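Local coordinates for protein superoxide dismutase (Candida albicans, PDB 4GUN) that probably converts superoxide radicals into hydrogen peroxide and molecular oxygen with a manganese ion, as an iron/manganese-family superoxide dismutase, at residues D18-Y23 against E27-H32; E173-L178 against P185-A190. The protein carries 2 engineered substitutions. One frame throughout, in Å; residues are numbered along the deposited sequence.

Two short-range contacts, one in the alpha-hairpin region and one in the C-terminal region, show how local closures can frame a shared metal site. Starting from the N terminus, interaction 1 closes the short loop that folds 18-23 back against 27-32, near the start of the long helix 26-56. Far later, just beyond strand 163-170, interaction 2 closes a second loop by bringing 173-178 against helix 184-191. The two neither nest nor cross; they follow in series. In space their centres lie about 11 Å apart, and they meet where His32 and His174 bind the same manganese ion.

Interaction 1 of 2, residues D18-Y23 against E27-H32; sequences DALEPY and EINDLH. With MN (manganese (II) ion), chain Q.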
loop_
_atom_site.group_PDB
_atom_site.type_symbol
_atom_site.label_atom_id
_atom_site.label_comp_id
_atom_site.label_asym_id
_atom_site.label_seq_id
_atom_site.Cartn_x
_atom_site.Cartn_y
_atom_site.Cartn_z
ATOM N N ASP A 18 24.195 -26.464 8.307
ATOM C CA ASP A 18 25.228 -26.362 7.277
ATOM C C ASP A 18 24.952 -27.239 6.025
ATOM O O ASP A 18 25.758 -27.258 5.101
ATOM C CB ASP A 18 26.590 -26.726 7.907
ATOM C CG ASP A 18 26.730 -28.188 8.332
ATOM O OD1 ASP A 18 27.857 -28.595 8.674
ATOM O OD2 ASP A 18 25.699 -28.910 8.361
ATOM N N ALA A 19 23.823 -27.953 6.013
ATOM C CA ALA A 19 23.449 -28.909 4.963
ATOM C C ALA A 19 23.044 -28.303 3.617
ATOM O O ALA A 19 22.992 -29.035 2.628
ATOM C CB ALA A 19 22.381 -29.866 5.492
ATOM N N LEU A 20 22.786 -26.966 3.560
ATOM C CA LEU A 20 22.421 -26.249 2.319
ATOM C C LEU A 20 23.639 -25.631 1.627
ATOM O O LEU A 20 23.510 -25.069 0.536
ATOM C CB LEU A 20 21.295 -25.194 2.552
ATOM C CG LEU A 20 20.028 -25.648 3.352
ATOM C CD1 LEU A 20 18.897 -24.638 3.166
ATOM C CD2 LEU A 20 19.540 -27.055 2.923
ATOM N N GLU A 21 24.837 -25.759 2.250
ATOM C CA GLU A 21 26.111 -25.262 1.691
ATOM C C GLU A 21 26.441 -26.026 0.398
ATOM O O GLU A 21 26.102 -27.207 0.335
ATOM C CB GLU A 21 27.239 -25.421 2.730
ATOM C CG GLU A 21 27.129 -24.371 3.821
ATOM C CD GLU A 21 28.138 -24.447 4.947
ATOM O OE1 GLU A 21 29.039 -25.316 4.905
ATOM O OE2 GLU A 21 28.021 -23.627 5.882
ATOM N N PRO A 22 27.009 -25.395 -0.666
ATOM C CA PRO A 22 27.500 -24.006 -0.748
ATOM C C PRO A 22 26.467 -22.956 -1.166
ATOM O O PRO A 22 26.842 -21.820 -1.435
ATOM C CB PRO A 22 28.632 -24.121 -1.783
ATOM C CG PRO A 22 28.116 -25.158 -2.755
ATOM C CD PRO A 22 27.307 -26.136 -1.916
ATOM N N TYR A 23 25.189 -23.341 -1.258
ATOM C CA TYR A 23 24.096 -22.487 -1.738
ATOM C C TYR A 23 23.624 -21.461 -0.697
ATOM O O TYR A 23 23.570 -20.270 -1.003
ATOM C CB TYR A 23 22.961 -23.362 -2.330
ATOM C CG TYR A 23 23.503 -24.417 -3.279
ATOM C CD1 TYR A 23 24.128 -24.056 -4.473
ATOM C CD2 TYR A 23 23.493 -25.761 -2.934
ATOM C CE1 TYR A 23 24.691 -25.013 -5.316
ATOM C CE2 TYR A 23 24.058 -26.730 -3.769
ATOM C CZ TYR A 23 24.654 -26.350 -4.959
ATOM O OH TYR A 23 25.162 -27.296 -5.817
ATOM N N GLU A 27 25.854 -19.865 8.591
ATOM C CA GLU A 27 25.830 -18.550 9.242
ATOM C C GLU A 27 24.512 -17.818 8.989
ATOM O O GLU A 27 23.874 -17.383 9.953
ATOM C CB GLU A 27 27.087 -17.729 8.860
ATOM C CG GLU A 27 28.387 -18.310 9.428
ATOM C CD GLU A 27 28.723 -19.735 9.011
ATOM O OE1 GLU A 27 28.568 -20.049 7.806
ATOM O OE2 GLU A 27 29.038 -20.560 9.902
ATOM N N ILE A 28 24.038 -17.811 7.720
ATOM C CA ILE A 28 22.708 -17.266 7.365
ATOM C C ILE A 28 21.619 -18.116 8.039
ATOM O O ILE A 28 20.819 -17.568 8.776
ATOM C CB ILE A 28 22.480 -17.161 5.825
ATOM C CG1 ILE A 28 23.368 -16.065 5.204
ATOM C CG2 ILE A 28 20.977 -16.928 5.497
ATOM C CD1 ILE A 28 23.523 -16.194 3.666
ATOM N N ASN A 29 21.609 -19.452 7.806
ATOM C CA ASN A 29 20.613 -20.360 8.385
ATOM C C ASN A 29 20.464 -20.250 9.914
ATOM O O ASN A 29 19.348 -20.209 10.428
ATOM C CB ASN A 29 20.879 -21.811 7.941
ATOM C CG ASN A 29 20.527 -22.111 6.495
ATOM O OD1 ASN A 29 19.692 -21.445 5.881
ATOM N ND2 ASN A 29 21.121 -23.158 5.924
ATOM N N ASP A 30 21.581 -20.161 10.645
ATOM C CA ASP A 30 21.521 -20.038 12.113
ATOM C C ASP A 30 20.815 -18.739 12.558
ATOM O O ASP A 30 19.987 -18.761 13.468
ATOM C CB ASP A 30 22.924 -20.126 12.730
ATOM C CG ASP A 30 22.910 -20.364 14.228
ATOM O OD1 ASP A 30 21.840 -20.716 14.765
ATOM O OD2 ASP A 30 23.975 -20.245 14.851
ATOM N N LEU A 31 21.123 -17.622 11.903
ATOM C CA LEU A 31 20.481 -16.338 12.226
ATOM C C LEU A 31 19.047 -16.342 11.743
ATOM O O LEU A 31 18.139 -15.900 12.459
ATOM C CB LEU A 31 21.226 -15.182 11.562
ATOM C CG LEU A 31 22.572 -14.830 12.163
ATOM C CD1 LEU A 31 23.341 -13.914 11.226
ATOM C CD2 LEU A 31 22.419 -14.212 13.560
ATOM N N HIS A 32 18.853 -16.876 10.529
ATOM C CA HIS A 32 17.548 -16.915 9.863
ATOM C C HIS A 32 16.487 -17.619 10.678
ATOM O O HIS A 32 15.424 -17.051 10.905
ATOM C CB HIS A 32 17.662 -17.477 8.434
ATOM C CG HIS A 32 16.632 -16.923 7.481
ATOM N ND1 HIS A 32 16.574 -17.345 6.175
ATOM C CD2 HIS A 32 15.633 -16.036 7.694
ATOM C CE1 HIS A 32 15.564 -16.693 5.628
ATOM N NE2 HIS A 32 14.960 -15.902 6.506
HETATM MN MN MN Q . 13.479 -14.383 6.115
HETATM O O HOH W 1 29.753 -23.239 7.755
HETATM O O HOH W 2 11.988 -12.991 5.404
#
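At the N-terminal end of the long helix 26-56, which carries the metal ligand His32, the preceding loop folds back so that Leu20 meets Asn29 on the helix flank. Both side chains are buried and cross at about a right angle. The amide nitrogen does the touching: Asn29 ND2 lies 3.7 Å from Leu20 CG and 3.8 Å from Leu20 CD1. The CB of Asn29 already points at the loop, and CG, anti to the carbonyl carbon (chi1 -73°), carries the amide on from there. ND2 is hydrogen-bonded to the carbonyl oxygen of Leu17, just ahead of the loop segment, so the polar nitrogen can sit against the leucine without losing that partner.

Nearer the surface, two acidic side chains lie close together. Glu21 OE2 and Glu27 OE1 are 4.1 Å apart, with the carboxylate planes turned 37° from each other. Glu21 reaches over with an extended chain, whereas Glu27 bends at chi2 (59°). A water donates to Glu21 OE2 at 2.6 Å and, weakly, to Glu27 OE1 at 3.4 Å. Glu21 OE2 also accepts from the backbone N-H of Lys26.

One turn beyond Asn29, His32 NE2 binds manganese at 2.2 Å. The chemistry implies a loop that meets its helix through a leucine laid against a buried amide nitrogen and through a water between two carboxylates; that water, held firmly only by Glu21, and the Lys26 N-H may offset some of the repulsion.

Interaction 2 of 2, residues E173-L178 against P185-A190; sequences EHAYYL and PDYFKA. Engineered in segment 185-190: Pro185 (natural residue Leu). With MN (manganese (II) ion), chain Q.
One face of the Tyr187 ring receives the CB of Tyr176, which stands 3.4 Å above the ring plane and is offset toward the rim. The contact is a CH-pi interaction, with Tyr176 CB 3.7 Å from the Tyr187 ring centroid and 20° off the ring normal. The rings themselves are only roughly parallel, their planes 28° apart, and are slid so far that they barely overlap; the centroids are 5.3 Å apart. Tyr176 CD2 approaches Tyr187 CD2 to 3.7 Å, and the carbonyl oxygen of Glu173 lies over the centre of one face of the Tyr176 ring. The backbone puts CB over the Tyr187 face, while chi1 (61°), which brings CG between the backbone N and the carbonyl carbon, decides where the Tyr176 ring goes: slid past Tyr187, with one face over Glu173 O.

The contact belongs to the C-terminal region of the iron/manganese superoxide dismutase fold, where the metal-binding segment 173-178, with Tyr176 as the N-cap of helix 177-180, packs on helix 184-191. That helix carries the engineered Pro185. His174 NE2 binds the manganese, and His174 ND1 is hydrogen-bonded to Glu173 of a second subunit, which ties the site to the assembly.

At the hydroxyl end of Tyr187, Ala175 CB comes within 3.6 Å of Tyr187 OH. A water donates to both Ala175 O, at 2.7 Å, and Tyr187 OH, at 3.1 Å. Whereas the hydroxyl reaches Ala175 O only through this water, it is hydrogen-bonded directly to the backbone oxygen of Asp170, itself a metal ligand.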
loop_
_atom_site.group_PDB
_atom_site.type_symbol
_atom_site.label_atom_id
_atom_site.label_comp_id
_atom_site.label_asym_id
_atom_site.label_seq_id
_atom_site.Cartn_x
_atom_site.Cartn_y
_atom_site.Cartn_z
ATOM N N GLU A 173 16.695 -9.146 2.401
ATOM C CA GLU A 173 18.164 -9.043 2.353
ATOM C C GLU A 173 18.864 -9.964 3.361
ATOM O O GLU A 173 19.880 -10.546 3.019
ATOM C CB GLU A 173 18.632 -7.584 2.478
ATOM C CG GLU A 173 18.271 -6.731 1.269
ATOM C CD GLU A 173 18.727 -5.293 1.365
ATOM O OE1 GLU A 173 18.473 -4.669 2.416
ATOM O OE2 GLU A 173 19.363 -4.793 0.411
ATOM N N HIS A 174 18.265 -10.187 4.547
ATOM C CA HIS A 174 18.810 -11.096 5.567
ATOM C C HIS A 174 18.917 -12.534 5.083
ATOM O O HIS A 174 19.703 -13.296 5.631
ATOM C CB HIS A 174 18.010 -11.034 6.893
ATOM C CG HIS A 174 16.613 -11.595 6.860
ATOM N ND1 HIS A 174 15.513 -10.818 7.200
ATOM C CD2 HIS A 174 16.190 -12.858 6.628
ATOM C CE1 HIS A 174 14.467 -11.618 7.115
ATOM N NE2 HIS A 174 14.827 -12.854 6.767
ATOM N N ALA A 175 18.116 -12.915 4.065
ATOM C CA ALA A 175 18.129 -14.276 3.527
ATOM C C ALA A 175 19.408 -14.625 2.727
ATOM O O ALA A 175 19.716 -15.814 2.524
ATOM C CB ALA A 175 16.890 -14.502 2.673
ATOM N N TYR A 176 20.138 -13.606 2.248
ATOM C CA TYR A 176 21.318 -13.841 1.421
ATOM C C TYR A 176 22.527 -12.966 1.708
ATOM O O TYR A 176 23.644 -13.348 1.329
ATOM C CB TYR A 176 20.921 -13.700 -0.056
ATOM C CG TYR A 176 20.396 -12.324 -0.415
ATOM C CD1 TYR A 176 21.263 -11.311 -0.829
ATOM C CD2 TYR A 176 19.031 -12.050 -0.397
ATOM C CE1 TYR A 176 20.789 -10.037 -1.141
ATOM C CE2 TYR A 176 18.543 -10.781 -0.730
ATOM C CZ TYR A 176 19.428 -9.783 -1.107
ATOM O OH TYR A 176 18.980 -8.534 -1.440
ATOM N N TYR A 177 22.306 -11.760 2.274
ATOM C CA TYR A 177 23.352 -10.763 2.487
ATOM C C TYR A 177 24.713 -11.188 3.002
ATOM O O TYR A 177 25.712 -10.727 2.449
ATOM C CB TYR A 177 22.864 -9.504 3.208
ATOM C CG TYR A 177 23.494 -8.267 2.597
ATOM C CD1 TYR A 177 24.714 -7.773 3.065
ATOM C CD2 TYR A 177 22.883 -7.603 1.537
ATOM C CE1 TYR A 177 25.309 -6.643 2.490
ATOM C CE2 TYR A 177 23.475 -6.474 0.948
ATOM C CZ TYR A 177 24.694 -6.010 1.420
ATOM O OH TYR A 177 25.278 -4.905 0.841
ATOM N N LEU A 178 24.777 -12.037 4.045
ATOM C CA LEU A 178 26.086 -12.446 4.575
ATOM C C LEU A 178 26.954 -13.191 3.546
ATOM O O LEU A 178 28.169 -12.992 3.518
ATOM C CB LEU A 178 25.950 -13.240 5.875
ATOM C CG LEU A 178 25.447 -12.504 7.138
ATOM C CD1 LEU A 178 25.123 -13.502 8.213
ATOM C CD2 LEU A 178 26.488 -11.524 7.706
ATOM N N PRO A 185 20.807 -11.490 -7.556
ATOM C CA PRO A 185 20.535 -12.503 -8.603
ATOM C C PRO A 185 21.305 -13.817 -8.418
ATOM O O PRO A 185 20.835 -14.860 -8.862
ATOM C CB PRO A 185 20.972 -11.796 -9.902
ATOM C CG PRO A 185 20.910 -10.335 -9.587
ATOM C CD PRO A 185 21.370 -10.261 -8.163
ATOM N N ASP A 186 22.499 -13.778 -7.785
ATOM C CA ASP A 186 23.306 -15.001 -7.598
ATOM C C ASP A 186 22.634 -15.948 -6.610
ATOM O O ASP A 186 22.609 -17.150 -6.812
ATOM C CB ASP A 186 24.737 -14.646 -7.163
ATOM C CG ASP A 186 25.597 -14.050 -8.269
ATOM O OD1 ASP A 186 25.082 -13.860 -9.392
ATOM O OD2 ASP A 186 26.785 -13.809 -8.025
ATOM N N TYR A 187 22.017 -15.390 -5.591
ATOM C CA TYR A 187 21.268 -16.146 -4.601
ATOM C C TYR A 187 20.038 -16.761 -5.271
ATOM O O TYR A 187 19.803 -17.958 -5.101
ATOM C CB TYR A 187 20.882 -15.222 -3.451
ATOM C CG TYR A 187 19.747 -15.722 -2.588
ATOM C CD1 TYR A 187 19.911 -16.826 -1.758
ATOM C CD2 TYR A 187 18.548 -15.025 -2.515
ATOM C CE1 TYR A 187 18.893 -17.244 -0.899
ATOM C CE2 TYR A 187 17.530 -15.424 -1.648
ATOM C CZ TYR A 187 17.707 -16.536 -0.843
ATOM O OH TYR A 187 16.699 -16.948 -0.007
ATOM N N PHE A 188 19.276 -15.961 -6.053
ATOM C CA PHE A 188 18.102 -16.469 -6.777
ATOM C C PHE A 188 18.456 -17.678 -7.674
ATOM O O PHE A 188 17.797 -18.719 -7.584
ATOM C CB PHE A 188 17.384 -15.355 -7.555
ATOM C CG PHE A 188 16.783 -14.292 -6.667
ATOM C CD1 PHE A 188 16.333 -14.602 -5.381
ATOM C CD2 PHE A 188 16.664 -12.985 -7.109
ATOM C CE1 PHE A 188 15.801 -13.616 -4.551
ATOM C CE2 PHE A 188 16.105 -12.008 -6.293
ATOM C CZ PHE A 188 15.682 -12.330 -5.012
ATOM N N LYS A 189 19.542 -17.563 -8.440
ATOM C CA LYS A 189 20.064 -18.631 -9.289
ATOM C C LYS A 189 20.437 -19.869 -8.428
ATOM O O LYS A 189 19.945 -20.969 -8.676
ATOM C CB LYS A 189 21.277 -18.103 -10.094
ATOM C CG LYS A 189 21.703 -18.996 -11.259
ATOM C CD LYS A 189 22.786 -18.345 -12.137
ATOM C CE LYS A 189 22.244 -17.510 -13.284
ATOM N NZ LYS A 189 21.685 -18.343 -14.390
ATOM N N ALA A 190 21.233 -19.656 -7.374
ATOM C CA ALA A 190 21.726 -20.694 -6.474
ATOM C C ALA A 190 20.707 -21.496 -5.658
ATOM O O ALA A 190 20.943 -22.683 -5.432
ATOM C CB ALA A 190 22.782 -20.113 -5.555
HETATM MN MN MN Q . 13.479 -14.383 6.115
HETATM O O HOH W 3 18.011 -17.921 2.577
HETATM O O HOH W 2 11.988 -12.991 5.404
#